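PDB 1NSL: putative ribosomal N-acetyltransferase YdaF from Bacillus subtilis, which is a putative N-acetyltransferase of the GNAT family that may acetylate the N-terminal amine of ribosomal proteins and assembles into hexamers. Local coordinates for residues W38-E43 against D49-T54; Y99-E104 against G109-A114; K117-A122 against I149-E154. All coordinates share one frame; numbering follows the deposited sequence.

Contact 1. Residues W38-E43 against D49-T54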
loop_
_atom_site.group_PDB
_atom_site.type_symbol
_atom_site.label_atom_id
_atom_site.label_comp_id
_atom_site.label_asym_id
_atom_site.label_seq_id
_atom_site.Cartn_x
_atom_site.Cartn_y
_atom_site.Cartn_z
ATOM N N TRP C 38 28.879 17.254 -4.114
ATOM C CA TRP C 38 27.621 17.954 -4.181
ATOM C C TRP C 38 26.518 17.312 -3.329
ATOM O O TRP C 38 25.341 17.764 -3.284
ATOM C CB TRP C 38 27.234 18.075 -5.645
ATOM C CG TRP C 38 28.142 18.965 -6.292
ATOM C CD1 TRP C 38 29.347 18.655 -6.806
ATOM C CD2 TRP C 38 27.978 20.360 -6.453
ATOM N NE1 TRP C 38 29.955 19.786 -7.297
ATOM C CE2 TRP C 38 29.127 20.850 -7.086
ATOM C CE3 TRP C 38 26.979 21.257 -6.105
ATOM C CZ2 TRP C 38 29.297 22.184 -7.402
ATOM C CZ3 TRP C 38 27.143 22.581 -6.408
ATOM C CH2 TRP C 38 28.289 23.037 -7.063
ATOM N N LEU C 39 26.900 16.260 -2.629
ATOM C CA LEU C 39 25.937 15.596 -1.785
ATOM C C LEU C 39 24.709 15.081 -2.500
ATOM O O LEU C 39 23.634 15.200 -1.955
ATOM C CB LEU C 39 25.447 16.553 -0.719
ATOM C CG LEU C 39 26.600 17.262 -0.077
ATOM C CD1 LEU C 39 26.029 18.243 0.906
ATOM C CD2 LEU C 39 27.467 16.233 0.581
ATOM N N PHE C 40 24.826 14.571 -3.719
ATOM C CA PHE C 40 23.696 13.861 -4.336
ATOM C C PHE C 40 24.253 12.664 -5.059
ATOM O O PHE C 40 24.665 12.763 -6.213
ATOM C CB PHE C 40 22.899 14.735 -5.293
ATOM C CG PHE C 40 22.061 13.968 -6.266
ATOM C CD1 PHE C 40 20.672 14.184 -6.344
ATOM C CD2 PHE C 40 22.646 13.054 -7.131
ATOM C CE1 PHE C 40 19.855 13.463 -7.275
ATOM C CE2 PHE C 40 21.876 12.355 -8.063
ATOM C CZ PHE C 40 20.453 12.559 -8.130
ATOM N N PHE C 41 24.284 11.529 -4.380
ATOM C CA PHE C 41 24.902 10.339 -4.961
ATOM C C PHE C 41 23.913 9.278 -5.445
ATOM O O PHE C 41 23.105 8.780 -4.651
ATOM C CB PHE C 41 25.866 9.715 -3.945
ATOM N N ALA C 42 23.923 8.935 -6.733
ATOM C CA ALA C 42 23.172 7.720 -7.085
ATOM C C ALA C 42 24.030 6.523 -6.599
ATOM O O ALA C 42 23.479 5.563 -6.046
ATOM C CB ALA C 42 22.819 7.618 -8.571
ATOM N N GLU C 43 25.364 6.630 -6.728
ATOM C CA GLU C 43 26.320 5.547 -6.347
ATOM C C GLU C 43 26.273 4.442 -7.426
ATOM O O GLU C 43 27.283 4.084 -8.055
ATOM C CB GLU C 43 26.018 4.981 -4.931
ATOM N N ASP C 49 14.639 4.328 -16.919
ATOM C CA ASP C 49 13.455 3.640 -16.450
ATOM C C ASP C 49 13.245 3.833 -14.959
ATOM O O ASP C 49 12.175 4.152 -14.515
ATOM C CB ASP C 49 13.562 2.161 -16.770
ATOM C CG ASP C 49 13.185 1.866 -18.190
ATOM O OD1 ASP C 49 12.458 0.889 -18.399
ATOM O OD2 ASP C 49 13.546 2.567 -19.166
ATOM N N THR C 50 14.280 3.627 -14.177
ATOM C CA THR C 50 14.145 3.781 -12.752
ATOM C C THR C 50 13.643 5.170 -12.374
ATOM O O THR C 50 12.701 5.268 -11.593
ATOM C CB THR C 50 15.443 3.388 -12.025
ATOM O OG1 THR C 50 15.782 2.001 -12.326
ATOM C CG2 THR C 50 15.227 3.424 -10.501
ATOM N N TYR C 51 14.208 6.238 -12.940
ATOM C CA TYR C 51 13.676 7.566 -12.624
ATOM C C TYR C 51 12.229 7.738 -13.060
ATOM O O TYR C 51 11.446 8.432 -12.410
ATOM C CB TYR C 51 14.523 8.703 -13.210
ATOM C CG TYR C 51 15.775 8.881 -12.463
ATOM C CD1 TYR C 51 16.967 8.312 -12.920
ATOM C CD2 TYR C 51 15.780 9.539 -11.267
ATOM C CE1 TYR C 51 18.127 8.455 -12.198
ATOM C CE2 TYR C 51 16.931 9.668 -10.544
ATOM C CZ TYR C 51 18.082 9.142 -11.006
ATOM O OH TYR C 51 19.202 9.300 -10.270
ATOM N N ARG C 52 11.878 7.114 -14.166
ATOM C CA ARG C 52 10.525 7.238 -14.648
ATOM C C ARG C 52 9.552 6.456 -13.815
ATOM O O ARG C 52 8.443 6.904 -13.548
ATOM C CB ARG C 52 10.435 6.719 -16.064
ATOM C CG ARG C 52 9.209 7.153 -16.787
ATOM C CD ARG C 52 9.279 7.018 -18.328
ATOM N NE ARG C 52 10.246 5.992 -18.678
ATOM C CZ ARG C 52 11.289 6.178 -19.466
ATOM N NH1 ARG C 52 11.500 7.354 -20.047
ATOM N NH2 ARG C 52 12.114 5.174 -19.683
ATOM N N GLU C 53 9.926 5.269 -13.388
ATOM C CA GLU C 53 8.887 4.466 -12.768
ATOM C C GLU C 53 8.791 4.566 -11.251
ATOM O O GLU C 53 7.739 4.325 -10.654
ATOM C CB GLU C 53 9.005 3.014 -13.228
ATOM C CG GLU C 53 8.804 2.789 -14.724
ATOM C CD GLU C 53 9.633 1.598 -15.212
ATOM O OE1 GLU C 53 10.078 0.807 -14.345
ATOM O OE2 GLU C 53 9.872 1.431 -16.447
ATOM N N THR C 54 9.896 4.972 -10.645
ATOM C CA THR C 54 10.052 4.924 -9.227
ATOM C C THR C 54 10.542 6.217 -8.664
ATOM O O THR C 54 9.876 6.842 -7.841
ATOM C CB THR C 54 11.083 3.870 -8.946
ATOM O OG1 THR C 54 10.489 2.603 -9.237
ATOM C CG2 THR C 54 11.391 3.805 -7.492
#
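Phe40 and Tyr51 reach for each other from opposite directions, the phenyl ring from the loop 38-43 and the phenol from helix 48-65. The contact is slight, burying 69 Å² in all. Tyr51 OH comes up at the edge of the Phe40 ring, near its plane, 4.1 Å from Phe40 CZ, and lies 4.3 Å from Ala42 CB. Phe40 CG stands anti to the backbone N (chi1 160°), a turn that carries the ring out toward the helix. No hydrogen bond crosses between the segments, and the CA atoms of Ala42 and Tyr51, the nearest pair, are still 11.0 Å apart, so the Phe40 and Tyr51 side chains together span the gap.

The polar interactions lie on the helix side: Arg52 NH2 makes a salt bridge with Asp49 OD2 at 3.0 Å, its hydrogen bond weak and bent (123°), and Arg52 NH1 makes a second salt bridge, with Glu22 of helix 21-30.

Ile28 touches both aromatic residues, and Leu24 and Trp59 also pack on Tyr51. The arrangement is a loop resting by aromatic and methyl groups on a helix, in the two-helix segment, 21-30 and 48-65, that links strand 11-15 to strand 69-75 in the GNAT fold.

Contact 2. Residues Y99-E104 against G109-A114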
loop_
_atom_site.group_PDB
_atom_site.type_symbol
_atom_site.label_atom_id
_atom_site.label_comp_id
_atom_site.label_asym_id
_atom_site.label_seq_id
_atom_site.Cartn_x
_atom_site.Cartn_y
_atom_site.Cartn_z
ATOM N N TYR C 99 21.224 21.092 -3.926
ATOM C CA TYR C 99 21.080 21.552 -5.280
ATOM C C TYR C 99 22.291 21.056 -5.979
ATOM O O TYR C 99 23.267 20.839 -5.342
ATOM C CB TYR C 99 21.120 23.077 -5.283
ATOM C CG TYR C 99 22.200 23.667 -4.381
ATOM C CD1 TYR C 99 23.539 23.502 -4.674
ATOM C CD2 TYR C 99 21.868 24.380 -3.241
ATOM C CE1 TYR C 99 24.492 23.997 -3.875
ATOM C CE2 TYR C 99 22.839 24.907 -2.421
ATOM C CZ TYR C 99 24.156 24.699 -2.743
ATOM O OH TYR C 99 25.175 25.191 -1.963
ATOM N N TRP C 100 22.227 20.830 -7.278
ATOM C CA TRP C 100 23.413 20.507 -8.060
ATOM C C TRP C 100 23.157 21.028 -9.414
ATOM O O TRP C 100 21.987 21.222 -9.785
ATOM C CB TRP C 100 23.679 19.030 -8.175
ATOM C CG TRP C 100 22.612 18.173 -8.749
ATOM C CD1 TRP C 100 21.682 17.494 -8.047
ATOM C CD2 TRP C 100 22.435 17.791 -10.112
ATOM N NE1 TRP C 100 20.905 16.748 -8.882
ATOM C CE2 TRP C 100 21.352 16.907 -10.162
ATOM C CE3 TRP C 100 23.079 18.114 -11.309
ATOM C CZ2 TRP C 100 20.882 16.353 -11.350
ATOM C CZ3 TRP C 100 22.619 17.552 -12.496
ATOM C CH2 TRP C 100 21.533 16.680 -12.502
ATOM N N ILE C 101 24.216 21.265 -10.173
ATOM C CA ILE C 101 24.006 21.761 -11.504
ATOM C C ILE C 101 24.979 21.135 -12.509
ATOM O O ILE C 101 25.991 20.560 -12.140
ATOM C CB ILE C 101 24.066 23.245 -11.434
ATOM C CG1 ILE C 101 23.256 23.874 -12.549
ATOM C CG2 ILE C 101 25.506 23.724 -11.425
ATOM C CD1 ILE C 101 23.680 25.368 -12.814
ATOM N N ALA C 102 24.620 21.136 -13.786
ATOM C CA ALA C 102 25.490 20.545 -14.815
ATOM C C ALA C 102 26.587 21.535 -15.129
ATOM O O ALA C 102 26.391 22.773 -15.085
ATOM C CB ALA C 102 24.729 20.231 -16.042
ATOM N N LYS C 103 27.747 21.011 -15.468
ATOM C CA LYS C 103 28.871 21.906 -15.514
ATOM C C LYS C 103 28.656 23.081 -16.450
ATOM O O LYS C 103 28.924 24.231 -16.116
ATOM C CB LYS C 103 30.125 21.138 -15.857
ATOM C CG LYS C 103 31.139 21.116 -14.752
ATOM C CD LYS C 103 32.517 21.335 -15.385
ATOM C CE LYS C 103 33.631 21.576 -14.389
ATOM N NZ LYS C 103 34.897 21.565 -15.177
ATOM N N GLU C 104 28.137 22.778 -17.617
ATOM C CA GLU C 104 27.948 23.752 -18.663
ATOM C C GLU C 104 27.124 24.905 -18.227
ATOM O O GLU C 104 26.955 25.843 -18.976
ATOM C CB GLU C 104 27.168 23.059 -19.738
ATOM C CG GLU C 104 27.384 21.574 -19.591
ATOM C CD GLU C 104 26.285 20.754 -20.191
ATOM O OE1 GLU C 104 25.182 20.653 -19.598
ATOM O OE2 GLU C 104 26.562 20.208 -21.272
ATOM N N GLY C 109 25.055 31.978 -11.765
ATOM C CA GLY C 109 24.171 32.232 -10.652
ATOM C C GLY C 109 22.821 31.527 -10.715
ATOM O O GLY C 109 21.823 32.065 -10.189
ATOM N N ILE C 110 22.732 30.339 -11.320
ATOM C CA ILE C 110 21.436 29.691 -11.258
ATOM C C ILE C 110 21.139 29.302 -9.809
ATOM O O ILE C 110 20.063 29.613 -9.270
ATOM C CB ILE C 110 21.327 28.439 -12.095
ATOM C CG1 ILE C 110 21.927 28.623 -13.521
ATOM C CG2 ILE C 110 19.887 28.042 -12.171
ATOM C CD1 ILE C 110 21.014 29.254 -14.578
ATOM N N ILE C 111 22.081 28.655 -9.145
ATOM C CA ILE C 111 21.771 28.141 -7.808
ATOM C C ILE C 111 21.371 29.216 -6.811
ATOM O O ILE C 111 20.285 29.123 -6.162
ATOM C CB ILE C 111 22.899 27.276 -7.320
ATOM C CG1 ILE C 111 23.034 26.149 -8.353
ATOM C CG2 ILE C 111 22.605 26.810 -5.951
ATOM C CD1 ILE C 111 24.196 25.158 -8.248
ATOM N N THR C 112 22.206 30.257 -6.707
ATOM C CA THR C 112 21.913 31.329 -5.763
ATOM C C THR C 112 20.501 31.829 -5.985
ATOM O O THR C 112 19.610 31.648 -5.135
ATOM C CB THR C 112 22.886 32.436 -5.939
ATOM O OG1 THR C 112 24.166 31.969 -5.532
ATOM C CG2 THR C 112 22.601 33.597 -4.942
ATOM N N ALA C 113 20.271 32.373 -7.173
ATOM C CA ALA C 113 18.960 32.872 -7.535
ATOM C C ALA C 113 17.823 31.908 -7.167
ATOM O O ALA C 113 16.826 32.351 -6.629
ATOM C CB ALA C 113 18.936 33.174 -8.983
ATOM N N ALA C 114 17.960 30.624 -7.489
ATOM C CA ALA C 114 16.966 29.658 -7.140
ATOM C C ALA C 114 16.834 29.414 -5.614
ATOM O O ALA C 114 15.719 29.257 -5.129
ATOM C CB ALA C 114 17.228 28.321 -7.884
#
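Ile111 sets its CG2 methyl over one face of the Tyr99 ring, the one CH-pi contact between strand 94-101 and the first turn of helix 110-124. CG2 lies 3.6 Å from the Tyr99 ring centroid and 14° off the ring normal, which places it over the centre and not the rim. The ring is presented to the helix because Tyr99 CG sits between the backbone N and the carbonyl carbon (chi1 43°).

The remaining contacts across the segments are aliphatic. The other branch of Ile111 ends in CD1, 3.7 Å from Ile101 CB and equally near Ile101 CG2, so the two arms of this isoleucine fork over the alternate strand residues Tyr99 and Ile101. Ile101 extends its own CD1 to Ile110 CG1 at 3.8 Å, the two side chains crossing at about a right angle. Trp100, between Tyr99 and Ile101 in sequence, directs its side chain away from the helix, and its ring meets that of Phe40.

The polar end of Tyr99 is satisfied outside the two segments, by a hydrogen bond between its OH and Ser142 OG; Val145, on the same helix 140-149, packs on both Tyr99 and Ile111. A leucine in place of Tyr99 would probably leave Ser142 without this partner and strip the Ile111 methyl of its aromatic face.

At the helix start, Gly109 holds the N-cap position with a positive phi of 66°. Strand 99-101 and helix 110-114 run roughly antiparallel, 149° between their directions, with their axes 9.5 Å apart at closest approach. This is the strand-to-helix half of the beta-alpha-beta unit 94-101, 110-124, 130-136, the part of the GNAT fold that in relatives receives the pyrophosphate of acetyl-CoA at the helix N terminus.

Contact 3. Residues K117-A122 against I149-E154; sequences KLITYA and IGFLEE
Ile119 sends its CD1 methyl to the edge of the Phe151 ring, close to the ring plane, meeting CZ and CE1 of Phe151 at 3.8 Å each. The methyl therefore straddles one bond of the ring rim and does not lie over a face. The same methyl reaches Ile149, whose CG2 is 4.3 Å from Ile119 CD1, so one atom of helix 110-124 touches both residues flanking Gly150. Ile149 CG2 itself lies at the edge of the Phe151 ring. With CG1 anti to the carbonyl carbon (chi1 -71°) and CD1 extended beyond it (chi2 173°), Ile119 carries its methyl to the Phe151 rim. The backbones stay well apart, the nearest CA pair, Ile119 and Ile149, being separated by 10.1 Å.

Gly150 is where the chain leaves helix 140-149. Its phi of 88° is positive, and a side chain at these backbone angles would press on the preceding carbonyl oxygen. This turn separates Ile149, packed on Thr112, Cys115 and Arg116, from Phe151, which lies at the entrance to strand 152-163. In GNAT terms, the contact joins the helix of the central beta-alpha-beta unit to the connection between helix 140-149 and the C-terminal strands.

Further out, Val131 and Ile133 of strand 130-136 and Tyr173 and Leu175 of strand 166-176 pack on Phe151, bringing its ring against the sheet. Glu154 forms a salt bridge with Arg130 and backbone hydrogen bonds with a second subunit, while Met2 of a third subunit packs on Leu118 and Tyr121.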
loop_
_atom_site.group_PDB
_atom_site.type_symbol
_atom_site.label_atom_id
_atom_site.label_comp_id
_atom_site.label_asym_id
_atom_site.label_seq_id
_atom_site.Cartn_x
_atom_site.Cartn_y
_atom_site.Cartn_z
ATOM N N LYS C 117 14.510 32.097 -4.102
ATOM C CA LYS C 117 13.092 31.826 -4.157
ATOM C C LYS C 117 12.722 30.780 -3.096
ATOM O O LYS C 117 11.707 30.951 -2.391
ATOM C CB LYS C 117 12.615 31.347 -5.518
ATOM C CG LYS C 117 12.382 32.437 -6.543
ATOM C CD LYS C 117 11.385 33.540 -6.132
ATOM C CE LYS C 117 11.542 34.700 -7.124
ATOM N NZ LYS C 117 11.411 36.094 -6.619
ATOM N N LEU C 118 13.550 29.724 -2.979
ATOM C CA LEU C 118 13.269 28.588 -2.096
ATOM C C LEU C 118 13.189 29.005 -0.652
ATOM O O LEU C 118 12.357 28.542 0.101
ATOM C CB LEU C 118 14.331 27.525 -2.249
ATOM C CG LEU C 118 14.042 26.183 -1.571
ATOM C CD1 LEU C 118 12.573 25.885 -1.637
ATOM C CD2 LEU C 118 14.831 24.967 -2.215
ATOM N N ILE C 119 14.076 29.911 -0.284
ATOM C CA ILE C 119 14.157 30.359 1.058
ATOM C C ILE C 119 12.900 31.145 1.316
ATOM O O ILE C 119 12.102 30.797 2.216
ATOM C CB ILE C 119 15.415 31.174 1.207
ATOM C CG1 ILE C 119 16.562 30.171 1.116
ATOM C CG2 ILE C 119 15.401 32.008 2.540
ATOM C CD1 ILE C 119 17.908 30.760 1.078
ATOM N N THR C 120 12.678 32.165 0.494
ATOM C CA THR C 120 11.483 32.956 0.667
ATOM C C THR C 120 10.299 32.041 1.072
ATOM O O THR C 120 9.643 32.251 2.077
ATOM C CB THR C 120 11.146 33.736 -0.641
ATOM O OG1 THR C 120 12.129 34.759 -0.910
ATOM C CG2 THR C 120 9.806 34.508 -0.474
ATOM N N TYR C 121 10.076 31.018 0.277
ATOM C CA TYR C 121 9.026 30.074 0.486
ATOM C C TYR C 121 9.207 29.414 1.814
ATOM O O TYR C 121 8.257 29.200 2.550
ATOM C CB TYR C 121 9.084 29.009 -0.595
ATOM C CG TYR C 121 8.190 27.838 -0.335
ATOM C CD1 TYR C 121 6.817 27.918 -0.568
ATOM C CD2 TYR C 121 8.713 26.626 0.129
ATOM C CE1 TYR C 121 5.988 26.830 -0.343
ATOM C CE2 TYR C 121 7.880 25.531 0.369
ATOM C CZ TYR C 121 6.518 25.637 0.131
ATOM O OH TYR C 121 5.686 24.543 0.362
ATOM N N ALA C 122 10.438 29.080 2.139
ATOM C CA ALA C 122 10.630 28.354 3.359
ATOM C C ALA C 122 10.207 29.231 4.498
ATOM O O ALA C 122 9.464 28.781 5.360
ATOM C CB ALA C 122 11.990 28.007 3.491
ATOM N N ILE C 149 24.449 34.302 0.040
ATOM C CA ILE C 149 23.175 34.771 0.570
ATOM C C ILE C 149 23.243 35.228 2.084
ATOM O O ILE C 149 22.259 35.728 2.656
ATOM C CB ILE C 149 22.126 33.684 0.372
ATOM C CG1 ILE C 149 21.809 33.486 -1.096
ATOM C CG2 ILE C 149 20.818 33.967 1.145
ATOM C CD1 ILE C 149 21.282 32.099 -1.312
ATOM N N GLY C 150 24.382 35.053 2.740
ATOM C CA GLY C 150 24.432 35.394 4.139
ATOM C C GLY C 150 24.054 34.415 5.259
ATOM O O GLY C 150 23.675 34.854 6.365
ATOM N N PHE C 151 24.158 33.110 5.007
ATOM C CA PHE C 151 24.039 32.101 6.073
ATOM C C PHE C 151 25.291 32.250 6.973
ATOM O O PHE C 151 26.229 32.950 6.619
ATOM C CB PHE C 151 24.092 30.668 5.468
ATOM C CG PHE C 151 22.829 30.215 4.721
ATOM C CD1 PHE C 151 22.219 31.011 3.767
ATOM C CD2 PHE C 151 22.271 29.016 5.000
ATOM C CE1 PHE C 151 21.064 30.604 3.121
ATOM C CE2 PHE C 151 21.118 28.576 4.323
ATOM C CZ PHE C 151 20.532 29.365 3.370
ATOM N N LEU C 152 25.335 31.583 8.113
ATOM C CA LEU C 152 26.526 31.592 8.938
ATOM C C LEU C 152 26.982 30.140 9.076
ATOM O O LEU C 152 26.164 29.236 9.208
ATOM C CB LEU C 152 26.225 32.175 10.311
ATOM C CG LEU C 152 25.743 33.653 10.508
ATOM C CD1 LEU C 152 25.321 34.029 11.975
ATOM C CD2 LEU C 152 26.750 34.728 10.018
ATOM N N GLU C 153 28.288 29.908 9.018
ATOM C CA GLU C 153 28.904 28.590 9.209
ATOM C C GLU C 153 28.676 28.199 10.628
ATOM O O GLU C 153 28.987 28.934 11.541
ATOM C CB GLU C 153 30.409 28.705 9.028
ATOM C CG GLU C 153 31.121 27.384 8.980
ATOM C CD GLU C 153 32.510 27.513 8.391
ATOM O OE1 GLU C 153 33.345 26.583 8.599
ATOM O OE2 GLU C 153 32.759 28.551 7.722
ATOM N N GLU C 154 28.204 27.000 10.825
ATOM C CA GLU C 154 27.660 26.623 12.127
ATOM C C GLU C 154 28.458 25.550 12.815
ATOM O O GLU C 154 28.401 25.456 14.057
ATOM C CB GLU C 154 26.280 25.999 11.889
ATOM C CG GLU C 154 25.071 26.853 12.202
ATOM C CD GLU C 154 23.863 25.948 12.361
ATOM O OE1 GLU C 154 23.903 24.836 11.756
ATOM O OE2 GLU C 154 22.925 26.321 13.125
#

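From the N terminus, contact 1 comes first, closing the short loop before helix 48-65 onto that helix. Contact 2 follows in series, closing the connection 102-109 and tying strand 94-101 to helix 110-124 within the beta-alpha-beta unit. Contact 3 opens farther along that helix and spans a longer excursion, through strand 130-136 and helix 140-149, joining the helix to the run into strand 152-163. None nests in or crosses another. Contacts 1 and 2 touch where Phe40 CD1 lies 3.6 Å from Trp100 NE1; contacts 2 and 3 meet at Thr112 and Ile149. Contacts 1 and 3 lie on opposite sides of the chain's centre, with nearest atoms about 12 Å apart.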